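Local coordinates for protein sesquisabinene B synthase 2 (Santalum album, PDB 6A2A) that probably cyclises farnesyl diphosphate to the sesquiterpene sesquisabinene B, using divalent magnesium or manganese ions as cofactor, at residues L328-F331 against T332-N336; D344-P347 against R348-M352; P404-E407 against E408-N412; N443-L447 against F448-S452. One frame throughout, in Å; residues are numbered along the deposited sequence.

Interaction 1 (L328-F331 against T332-N336); sequences LELF and TDITN
Thr335 bonds back to the carbonyl of Phe331, one turn earlier in the helix, through both its backbone N and its hydroxyl. Four i to i+4 backbone hydrogen bonds run through this stretch, from Thr332 N to Leu328 O, Asp333 N to Glu329 O, Ile334 N to Leu330 O and Thr335 N to Phe331 O. The last carbonyl has a second donor. Thr335 OG1 gives its proton to Phe331 O at 2.8 Å, and the hydroxyl and the amide arrive from opposite faces of the carbonyl plane. The torsion of Thr335 sets OG1 beside its own backbone N (chi1 -59°), which turns the hydroxyl back along the helix. An alanine here would lose the hydroxyl and is likely to leave Phe331 O with the backbone bond alone.

Apolar contact is made by Leu330 and Ile334. Their CD1 methyls meet at 3.9 Å, and Leu330 CD1 also lies 4.0 Å from Ile334 CG1. Of the polar ends, Asp333 forms a salt bridge with Arg337, and Thr332 OG1 bonds to Tyr319 OH.

Helix 325-337 packs between its neighbours. Phe331 touches Leu354 of helix 348-372 and Leu388 of helix 377-400, and its ring meets Tyr319 of helix 299-321 edge-to-face.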
loop_
_atom_site.group_PDB
_atom_site.type_symbol
_atom_site.label_atom_id
_atom_site.label_comp_id
_atom_site.label_asym_id
_atom_site.label_seq_id
_atom_site.Cartn_x
_atom_site.Cartn_y
_atom_site.Cartn_z
ATOM N N LEU A 328 1.211 17.297 23.418
ATOM C CA LEU A 328 0.296 17.698 22.385
ATOM C C LEU A 328 0.747 19.048 21.797
ATOM O O LEU A 328 0.545 19.305 20.628
ATOM C CB LEU A 328 -1.112 17.720 22.973
ATOM C CG LEU A 328 -1.612 16.367 23.486
ATOM C CD1 LEU A 328 -2.941 16.494 24.197
ATOM C CD2 LEU A 328 -1.710 15.338 22.372
ATOM N N GLU A 329 1.302 19.958 22.620
ATOM C CA GLU A 329 1.903 21.214 22.080
ATOM C C GLU A 329 2.950 20.901 21.032
ATOM O O GLU A 329 3.008 21.580 20.026
ATOM C CB GLU A 329 2.660 22.053 23.144
ATOM C CG GLU A 329 1.833 22.348 24.363
ATOM C CD GLU A 329 2.419 23.351 25.351
ATOM O OE1 GLU A 329 3.656 23.609 25.301
ATOM O OE2 GLU A 329 1.622 23.864 26.174
ATOM N N LEU A 330 3.785 19.912 21.264
ATOM C CA LEU A 330 4.803 19.579 20.260
ATOM C C LEU A 330 4.144 18.898 19.034
ATOM O O LEU A 330 4.566 19.130 17.944
ATOM C CB LEU A 330 5.851 18.648 20.873
ATOM C CG LEU A 330 6.970 18.189 19.940
ATOM C CD1 LEU A 330 7.668 19.365 19.276
ATOM C CD2 LEU A 330 7.962 17.287 20.652
ATOM N N PHE A 331 3.189 17.995 19.267
ATOM C CA PHE A 331 2.441 17.374 18.131
ATOM C C PHE A 331 1.887 18.469 17.223
ATOM O O PHE A 331 2.042 18.458 15.965
ATOM C CB PHE A 331 1.366 16.446 18.702
ATOM C CG PHE A 331 0.761 15.459 17.742
ATOM C CD1 PHE A 331 0.097 15.874 16.590
ATOM C CD2 PHE A 331 0.806 14.108 18.030
ATOM C CE1 PHE A 331 -0.537 14.941 15.780
ATOM C CE2 PHE A 331 0.200 13.178 17.191
ATOM C CZ PHE A 331 -0.435 13.595 16.057
ATOM N N THR A 332 1.236 19.468 17.840
ATOM C CA THR A 332 0.588 20.539 17.124
ATOM C C THR A 332 1.633 21.380 16.390
ATOM O O THR A 332 1.485 21.724 15.224
ATOM C CB THR A 332 -0.282 21.402 18.037
ATOM O OG1 THR A 332 -1.284 20.578 18.641
ATOM C CG2 THR A 332 -0.956 22.551 17.318
ATOM N N ASP A 333 2.726 21.686 17.050
ATOM C CA ASP A 333 3.799 22.523 16.419
ATOM C C ASP A 333 4.470 21.842 15.219
ATOM O O ASP A 333 4.750 22.478 14.157
ATOM C CB ASP A 333 4.841 22.848 17.506
ATOM C CG ASP A 333 6.050 23.603 16.959
ATOM O OD1 ASP A 333 5.877 24.665 16.377
ATOM O OD2 ASP A 333 7.180 23.088 17.131
ATOM N N ILE A 334 4.738 20.556 15.337
ATOM C CA ILE A 334 5.325 19.793 14.218
ATOM C C ILE A 334 4.357 19.851 13.039
ATOM O O ILE A 334 4.767 20.070 11.895
ATOM C CB ILE A 334 5.612 18.354 14.664
ATOM C CG1 ILE A 334 6.881 18.327 15.531
ATOM C CG2 ILE A 334 5.696 17.392 13.488
ATOM C CD1 ILE A 334 7.103 17.029 16.239
ATOM N N THR A 335 3.074 19.702 13.355
ATOM C CA THR A 335 2.068 19.639 12.277
ATOM C C THR A 335 1.992 21.015 11.605
ATOM O O THR A 335 2.046 21.133 10.382
ATOM C CB THR A 335 0.717 19.195 12.837
ATOM O OG1 THR A 335 0.899 17.915 13.426
ATOM C CG2 THR A 335 -0.369 19.165 11.784
ATOM N N ASN A 336 1.955 22.088 12.428
ATOM C CA ASN A 336 1.873 23.464 11.942
ATOM C C ASN A 336 3.016 23.752 10.990
ATOM O O ASN A 336 2.828 24.393 9.970
ATOM C CB ASN A 336 1.934 24.502 13.065
ATOM C CG ASN A 336 0.677 24.600 13.896
ATOM O OD1 ASN A 336 -0.389 24.123 13.498
ATOM N ND2 ASN A 336 0.808 25.174 15.085
#

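Interaction 2 (D344-P347 against R348-M352); sequences DQLP and RNIRM
Arg351 turns its guanidinium back over the chain that leads into its helix and takes hold of Leu346 and Asp344. The grip on Leu346 is side-on. NE and NH2 of Arg351 both bond to Leu346 O, each at 2.9 Å, and this oxygen lies in the guanidinium plane. Two N-H groups on one acceptor fix the rotation of the flat group. A bend at chi3 (-42°) brings it there from an otherwise extended chain. One face of the guanidinium is covered by Asp344 CA, 3.5 Å above the plane and offset toward the rim.

The carboxylate of Asp344 is turned steeply against the guanidinium, with 69° between their planes. Its OD1 makes a salt bridge to Arg351 NH1 at 3.0 Å. The same OD1 bonds to Asn375 of the second subunit, so the pair lies at the dimer contact. Arg348 also reaches the second subunit, where it bonds to the carbonyls of Leu369 and Lys370.

The apolar side chains meet around Ile350. Leu346 runs across it at about a right angle, with CD2 at 4.1 Å from Ile350 CG2. Pro347 comes at a slant, and its CG meets Ile350 CD1 at 3.9 Å. Pro347 is the N-cap residue. Its carbonyl oxygen accepts from Arg351 N at 2.8 Å and from Ile350 N, which stands above the carbonyl plane.

These bonds join the loop after helix 325-337 to the start of helix 348-372. Ile350 packs on Glu327 and Phe331 of helix 325-337.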
loop_
_atom_site.group_PDB
_atom_site.type_symbol
_atom_site.label_atom_id
_atom_site.label_comp_id
_atom_site.label_asym_id
_atom_site.label_seq_id
_atom_site.Cartn_x
_atom_site.Cartn_y
_atom_site.Cartn_z
ATOM N N ASP A 344 11.208 12.572 17.362
ATOM C CA ASP A 344 11.695 11.592 18.314
ATOM C C ASP A 344 11.600 12.043 19.784
ATOM O O ASP A 344 11.776 11.220 20.652
ATOM C CB ASP A 344 13.156 11.203 18.004
ATOM C CG ASP A 344 13.275 10.234 16.838
ATOM O OD1 ASP A 344 12.258 9.622 16.365
ATOM O OD2 ASP A 344 14.431 10.051 16.422
ATOM N N GLN A 345 11.296 13.308 20.049
ATOM C CA GLN A 345 10.981 13.766 21.439
ATOM C C GLN A 345 9.640 13.176 21.933
ATOM O O GLN A 345 9.357 13.188 23.154
ATOM C CB GLN A 345 10.924 15.283 21.496
ATOM C CG GLN A 345 12.258 15.973 21.200
ATOM C CD GLN A 345 12.206 17.485 21.197
ATOM O OE1 GLN A 345 11.325 18.102 21.796
ATOM N NE2 GLN A 345 13.105 18.104 20.446
ATOM N N LEU A 346 8.791 12.648 21.032
ATOM C CA LEU A 346 7.518 12.072 21.450
ATOM C C LEU A 346 7.648 10.578 21.698
ATOM O O LEU A 346 8.258 9.828 20.915
ATOM C CB LEU A 346 6.446 12.365 20.378
ATOM C CG LEU A 346 6.095 13.836 20.159
ATOM C CD1 LEU A 346 5.351 14.039 18.859
ATOM C CD2 LEU A 346 5.303 14.412 21.313
ATOM N N PRO A 347 7.018 10.081 22.747
ATOM C CA PRO A 347 6.973 8.671 22.905
ATOM C C PRO A 347 6.292 7.919 21.751
ATOM O O PRO A 347 5.503 8.478 21.019
ATOM C CB PRO A 347 6.153 8.403 24.177
ATOM C CG PRO A 347 5.340 9.595 24.351
ATOM C CD PRO A 347 6.099 10.729 23.694
ATOM N N ARG A 348 6.732 6.692 21.560
ATOM C CA ARG A 348 6.339 5.836 20.474
ATOM C C ARG A 348 4.829 5.916 20.183
ATOM O O ARG A 348 4.416 6.084 19.001
ATOM C CB ARG A 348 6.742 4.413 20.849
ATOM C CG ARG A 348 6.149 3.345 19.959
ATOM C CD ARG A 348 6.578 1.951 20.365
ATOM N NE ARG A 348 6.120 0.981 19.402
ATOM C CZ ARG A 348 6.785 0.629 18.305
ATOM N NH1 ARG A 348 7.932 1.214 18.012
ATOM N NH2 ARG A 348 6.221 -0.207 17.463
ATOM N N ASN A 349 3.973 5.773 21.210
ATOM C CA ASN A 349 2.549 5.711 20.931
ATOM C C ASN A 349 1.968 7.043 20.453
ATOM O O ASN A 349 0.801 7.043 19.994
ATOM C CB ASN A 349 1.746 5.172 22.118
ATOM C CG ASN A 349 2.004 3.717 22.445
ATOM O OD1 ASN A 349 2.520 2.951 21.594
ATOM N ND2 ASN A 349 1.680 3.344 23.688
ATOM N N ILE A 350 2.687 8.141 20.575
ATOM C CA ILE A 350 2.258 9.426 20.078
ATOM C C ILE A 350 2.972 9.703 18.759
ATOM O O ILE A 350 2.395 10.265 17.836
ATOM C CB ILE A 350 2.499 10.517 21.138
ATOM C CG1 ILE A 350 1.674 10.194 22.396
ATOM C CG2 ILE A 350 2.195 11.908 20.591
ATOM C CD1 ILE A 350 1.893 11.158 23.552
ATOM N N ARG A 351 4.241 9.305 18.673
ATOM C CA ARG A 351 5.060 9.522 17.502
ATOM C C ARG A 351 4.522 8.745 16.279
ATOM O O ARG A 351 4.579 9.275 15.150
ATOM C CB ARG A 351 6.502 9.060 17.751
ATOM C CG ARG A 351 7.528 9.702 16.837
ATOM C CD ARG A 351 8.944 9.161 17.005
ATOM N NE ARG A 351 9.305 8.971 18.395
ATOM C CZ ARG A 351 10.193 8.098 18.858
ATOM N NH1 ARG A 351 11.056 7.504 18.039
ATOM N NH2 ARG A 351 10.186 7.812 20.150
ATOM N N MET A 352 4.019 7.559 16.490
ATOM C CA MET A 352 3.554 6.696 15.345
ATOM C C MET A 352 2.305 7.316 14.697
ATOM O O MET A 352 2.282 7.554 13.463
ATOM C CB MET A 352 3.397 5.248 15.784
ATOM C CG MET A 352 4.778 4.554 15.901
ATOM S SD MET A 352 4.713 2.886 16.490
ATOM C CE MET A 352 3.713 2.147 15.198
#

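Interaction 3 (P404-E407 against E408-N412); sequences PTLE and EYLDN
Thr405 and Glu408 form a capping box at the start of helix 406-416. Thr405 is the N-cap residue. Its OG1 accepts from Glu408 N at 3.0 Å. In return, Thr405 N donates to Glu408 OE1 at 3.0 Å, and this N-H comes from above the carboxylate plane. The Glu408 torsion helps to close the box, since CG stands between the backbone N and the carbonyl carbon (chi1 76°) and the chain beyond it is extended. OE2 of the same carboxylate bonds to His402. A valine in its place would probably leave Thr405 N and His402 without this acceptor and open the box on one side.

The tightly packed side is apolar. Leu406 and Leu410, one turn apart, meet at an oblique angle, and Leu406 CG lies 3.8 Å from Leu410 CD1. Pro404 CG touches Tyr409 CB at 3.9 Å. The ring atom CD2 of the buried Tyr409 still touches Leu406 CD1 (4.4 Å), while its OH reaches on to bond Asp461. Its side chain also lies about 4 Å from that of Glu394, which binds magnesium in a structure of this protein, though no metal is bound to this chain here. Leu406 rests on Ile496 and Leu499 of helix 489-510.

The solvent side is looser. Glu407 and Asp411 are exposed there, and their carboxylates stay apart, with Glu407 OE2 6.8 Å from Asp411 OD2. Asp411 instead makes a salt bridge with Arg450. What joins the two acids directly is a backbone bond, Asp411 N to Glu407 O at 3.2 Å.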
loop_
_atom_site.group_PDB
_atom_site.type_symbol
_atom_site.label_atom_id
_atom_site.label_comp_id
_atom_site.label_asym_id
_atom_site.label_seq_id
_atom_site.Cartn_x
_atom_site.Cartn_y
_atom_site.Cartn_z
ATOM N N PRO A 404 -18.012 27.797 27.202
ATOM C CA PRO A 404 -18.297 28.624 26.044
ATOM C C PRO A 404 -19.808 28.694 25.779
ATOM O O PRO A 404 -20.573 27.849 26.216
ATOM C CB PRO A 404 -17.589 27.906 24.884
ATOM C CG PRO A 404 -17.655 26.472 25.303
ATOM C CD PRO A 404 -17.415 26.528 26.803
ATOM N N THR A 405 -20.218 29.754 25.097
ATOM C CA THR A 405 -21.540 29.834 24.564
ATOM C C THR A 405 -21.687 28.788 23.465
ATOM O O THR A 405 -20.659 28.353 22.895
ATOM C CB THR A 405 -21.831 31.176 23.891
ATOM O OG1 THR A 405 -20.802 31.454 22.950
ATOM C CG2 THR A 405 -21.904 32.330 24.872
ATOM N N LEU A 406 -22.913 28.496 23.098
ATOM C CA LEU A 406 -23.105 27.582 21.966
ATOM C C LEU A 406 -22.427 28.133 20.714
ATOM O O LEU A 406 -21.746 27.386 19.993
ATOM C CB LEU A 406 -24.589 27.347 21.706
ATOM C CG LEU A 406 -24.874 26.405 20.552
ATOM C CD1 LEU A 406 -24.357 25.001 20.903
ATOM C CD2 LEU A 406 -26.336 26.364 20.217
ATOM N N GLU A 407 -22.559 29.431 20.454
ATOM C CA GLU A 407 -21.976 29.961 19.207
ATOM C C GLU A 407 -20.430 29.916 19.291
ATOM O O GLU A 407 -19.816 29.524 18.301
ATOM C CB GLU A 407 -22.544 31.338 18.824
ATOM C CG GLU A 407 -23.254 31.334 17.443
ATOM C CD GLU A 407 -24.766 31.060 17.404
ATOM O OE1 GLU A 407 -25.382 30.961 18.518
ATOM O OE2 GLU A 407 -25.354 30.965 16.254
ATOM N N GLU A 408 -19.783 30.196 20.423
ATOM C CA GLU A 408 -18.332 30.118 20.462
ATOM C C GLU A 408 -17.881 28.646 20.349
ATOM O O GLU A 408 -16.833 28.346 19.710
ATOM C CB GLU A 408 -17.681 30.870 21.635
ATOM C CG GLU A 408 -17.759 30.229 22.995
ATOM C CD GLU A 408 -17.193 31.080 24.139
ATOM O OE1 GLU A 408 -17.999 31.745 24.869
ATOM O OE2 GLU A 408 -15.950 31.111 24.272
ATOM N N TYR A 409 -18.611 27.769 20.992
ATOM C CA TYR A 409 -18.310 26.319 20.905
ATOM C C TYR A 409 -18.430 25.817 19.453
ATOM O O TYR A 409 -17.496 25.209 18.930
ATOM C CB TYR A 409 -19.237 25.560 21.848
ATOM C CG TYR A 409 -19.225 24.080 21.588
ATOM C CD1 TYR A 409 -18.187 23.312 22.040
ATOM C CD2 TYR A 409 -20.253 23.474 20.875
ATOM C CE1 TYR A 409 -18.143 21.948 21.792
ATOM C CE2 TYR A 409 -20.260 22.113 20.679
ATOM C CZ TYR A 409 -19.165 21.369 21.065
ATOM O OH TYR A 409 -19.139 20.023 20.869
ATOM N N LEU A 410 -19.521 26.110 18.756
ATOM C CA LEU A 410 -19.732 25.516 17.422
ATOM C C LEU A 410 -18.752 26.074 16.406
ATOM O O LEU A 410 -18.345 25.364 15.487
ATOM C CB LEU A 410 -21.167 25.733 16.921
ATOM C CG LEU A 410 -22.246 24.932 17.621
ATOM C CD1 LEU A 410 -23.607 25.322 17.084
ATOM C CD2 LEU A 410 -22.032 23.414 17.463
ATOM N N ASP A 411 -18.337 27.345 16.551
ATOM C CA ASP A 411 -17.380 27.864 15.561
ATOM C C ASP A 411 -16.077 27.072 15.578
ATOM O O ASP A 411 -15.459 26.930 14.541
ATOM C CB ASP A 411 -17.147 29.341 15.785
ATOM C CG ASP A 411 -18.195 30.220 14.999
ATOM O OD1 ASP A 411 -18.663 29.843 13.855
ATOM O OD2 ASP A 411 -18.565 31.281 15.573
ATOM N N ASN A 412 -15.664 26.577 16.733
ATOM C CA ASN A 412 -14.498 25.718 16.837
ATOM C C ASN A 412 -14.860 24.244 16.592
ATOM O O ASN A 412 -14.066 23.528 15.968
ATOM C CB ASN A 412 -13.835 25.878 18.188
ATOM C CG ASN A 412 -12.536 25.137 18.304
ATOM O OD1 ASN A 412 -11.566 25.538 17.660
ATOM N ND2 ASN A 412 -12.512 24.125 19.141
#

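Interaction 4 (N443-L447 against F448-S452); sequences NSLPL and FVRAS
Val449 meets Leu445 and Pro446 where the chain turns into helix 447-462. Phe448 comes first. Its CG stands anti to the backbone N (chi1 -173°), and the ring is carried away from the turn. It packs on Leu522 and Thr525 of helix 521-535 and on Leu507 of helix 489-510.

Val449 follows and carries the apolar contact with both of its methyls. CG1 lies 3.8 Å from Leu445 CD2, and these two side chains cross at about a right angle. CG2 lies 3.8 Å from Pro446 CG. Val449 also packs on Phe517. Its backbone N makes a weak, bent bond to Pro446 O.

Arg450 N gives the stronger bond to that same oxygen, at 2.9 Å and nearly straight (170°). The Arg450 side chain sets out toward the turn, and its CB lies 3.6 Å from Pro446 O. Beyond that the chain is extended and leads away. Its guanidinium reaches helix 406-416, at Asp411.

At Ala451 the regular helical pattern continues. Its N bonds to Leu447 O at 2.9 Å, and its CB lies 3.4 Å from the same oxygen. Ala451 and Leu447 both touch Trp503.

The turn itself is a short link between two helices. Leu445 leaves helix 436-443 with positive phi (62°). Pro446 follows as the N-cap residue of helix 447-462, a tight helix-to-helix connection within the all-helical terpene synthase fold.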
loop_
_atom_site.group_PDB
_atom_site.type_symbol
_atom_site.label_atom_id
_atom_site.label_comp_id
_atom_site.label_asym_id
_atom_site.label_seq_id
_atom_site.Cartn_x
_atom_site.Cartn_y
_atom_site.Cartn_z
ATOM N N ASN A 443 -11.907 25.880 1.782
ATOM C CA ASN A 443 -11.496 25.908 3.154
ATOM C C ASN A 443 -11.959 27.194 3.870
ATOM O O ASN A 443 -11.905 27.202 5.087
ATOM C CB ASN A 443 -9.983 25.716 3.292
ATOM C CG ASN A 443 -9.591 25.234 4.678
ATOM O OD1 ASN A 443 -10.316 24.455 5.352
ATOM N ND2 ASN A 443 -8.489 25.783 5.167
ATOM N N SER A 444 -12.582 28.142 3.156
ATOM C CA SER A 444 -13.084 29.404 3.759
ATOM C C SER A 444 -14.499 29.217 4.301
ATOM O O SER A 444 -15.045 30.150 4.900
ATOM C CB SER A 444 -13.033 30.558 2.780
ATOM O OG SER A 444 -13.953 30.413 1.724
ATOM N N LEU A 445 -15.056 28.019 4.087
ATOM C CA LEU A 445 -16.363 27.609 4.564
ATOM C C LEU A 445 -17.471 28.497 3.964
ATOM O O LEU A 445 -18.173 29.240 4.644
ATOM C CB LEU A 445 -16.387 27.595 6.094
ATOM C CG LEU A 445 -15.502 26.539 6.790
ATOM C CD1 LEU A 445 -16.062 26.173 8.131
ATOM C CD2 LEU A 445 -15.301 25.276 5.952
ATOM N N PRO A 446 -17.688 28.346 2.692
ATOM C CA PRO A 446 -18.903 28.867 2.052
ATOM C C PRO A 446 -20.132 28.253 2.738
ATOM O O PRO A 446 -19.987 27.187 3.375
ATOM C CB PRO A 446 -18.802 28.475 0.592
ATOM C CG PRO A 446 -17.786 27.410 0.577
ATOM C CD PRO A 446 -16.879 27.599 1.742
ATOM N N LEU A 447 -21.255 28.972 2.742
ATOM C CA LEU A 447 -22.443 28.497 3.494
ATOM C C LEU A 447 -22.699 26.985 3.333
ATOM O O LEU A 447 -22.975 26.329 4.351
ATOM C CB LEU A 447 -23.657 29.286 3.007
ATOM C CG LEU A 447 -25.007 28.922 3.635
ATOM C CD1 LEU A 447 -25.002 29.169 5.123
ATOM C CD2 LEU A 447 -26.104 29.738 2.965
ATOM N N PHE A 448 -22.657 26.467 2.132
ATOM C CA PHE A 448 -22.946 25.040 1.843
ATOM C C PHE A 448 -22.065 24.130 2.697
ATOM O O PHE A 448 -22.537 23.179 3.261
ATOM C CB PHE A 448 -22.647 24.748 0.380
ATOM C CG PHE A 448 -23.036 23.385 -0.122
ATOM C CD1 PHE A 448 -24.297 22.876 0.103
ATOM C CD2 PHE A 448 -22.150 22.640 -0.870
ATOM C CE1 PHE A 448 -24.652 21.635 -0.385
ATOM C CE2 PHE A 448 -22.507 21.402 -1.356
ATOM C CZ PHE A 448 -23.756 20.909 -1.106
ATOM N N VAL A 449 -20.797 24.432 2.730
ATOM C CA VAL A 449 -19.823 23.601 3.482
ATOM C C VAL A 449 -19.981 23.857 4.979
ATOM O O VAL A 449 -19.933 22.921 5.735
ATOM C CB VAL A 449 -18.404 23.901 2.988
ATOM C CG1 VAL A 449 -17.386 23.059 3.711
ATOM C CG2 VAL A 449 -18.320 23.723 1.492
ATOM N N ARG A 450 -20.173 25.090 5.368
ATOM C CA ARG A 450 -20.322 25.434 6.796
ATOM C C ARG A 450 -21.528 24.679 7.375
ATOM O O ARG A 450 -21.412 24.165 8.431
ATOM C CB ARG A 450 -20.511 26.940 6.949
ATOM C CG ARG A 450 -20.361 27.454 8.367
ATOM C CD ARG A 450 -20.764 28.907 8.503
ATOM N NE ARG A 450 -20.466 29.441 9.807
ATOM C CZ ARG A 450 -21.221 30.267 10.516
ATOM N NH1 ARG A 450 -20.855 30.547 11.750
ATOM N NH2 ARG A 450 -22.312 30.823 10.019
ATOM N N ALA A 451 -22.628 24.677 6.658
ATOM C CA ALA A 451 -23.858 23.989 7.097
ATOM C C ALA A 451 -23.555 22.502 7.328
ATOM O O ALA A 451 -23.911 21.981 8.359
ATOM C CB ALA A 451 -24.934 24.196 6.065
ATOM N N SER A 452 -22.906 21.876 6.385
ATOM C CA SER A 452 -22.544 20.444 6.488
ATOM C C SER A 452 -21.665 20.199 7.717
ATOM O O SER A 452 -21.984 19.334 8.482
ATOM C CB SER A 452 -21.881 19.973 5.241
ATOM O OG SER A 452 -21.495 18.635 5.336
#

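All four contacts lie in the metal-binding domain of the synthase, and each is local to a helix or its start. Interactions 1 and 2 are 12 Å apart between centres and touch: Phe331 CD2 packs on Ile350 CG2 at 3.7 Å. Interactions 3 and 4 have centres 16 Å apart and are joined by the salt bridge from Asp411 OD1 to Arg450 NH1 at 3.1 Å. The two pairs do not touch; interactions 1 and 3 stay about 11 Å apart at their nearest atoms. The side chain of Asp320, a magnesium-binding residue with no metal in this chain, lies about 8 Å from that of Leu328. Interaction 3 borders Glu394, while interaction 4 lies away from the annotated sites.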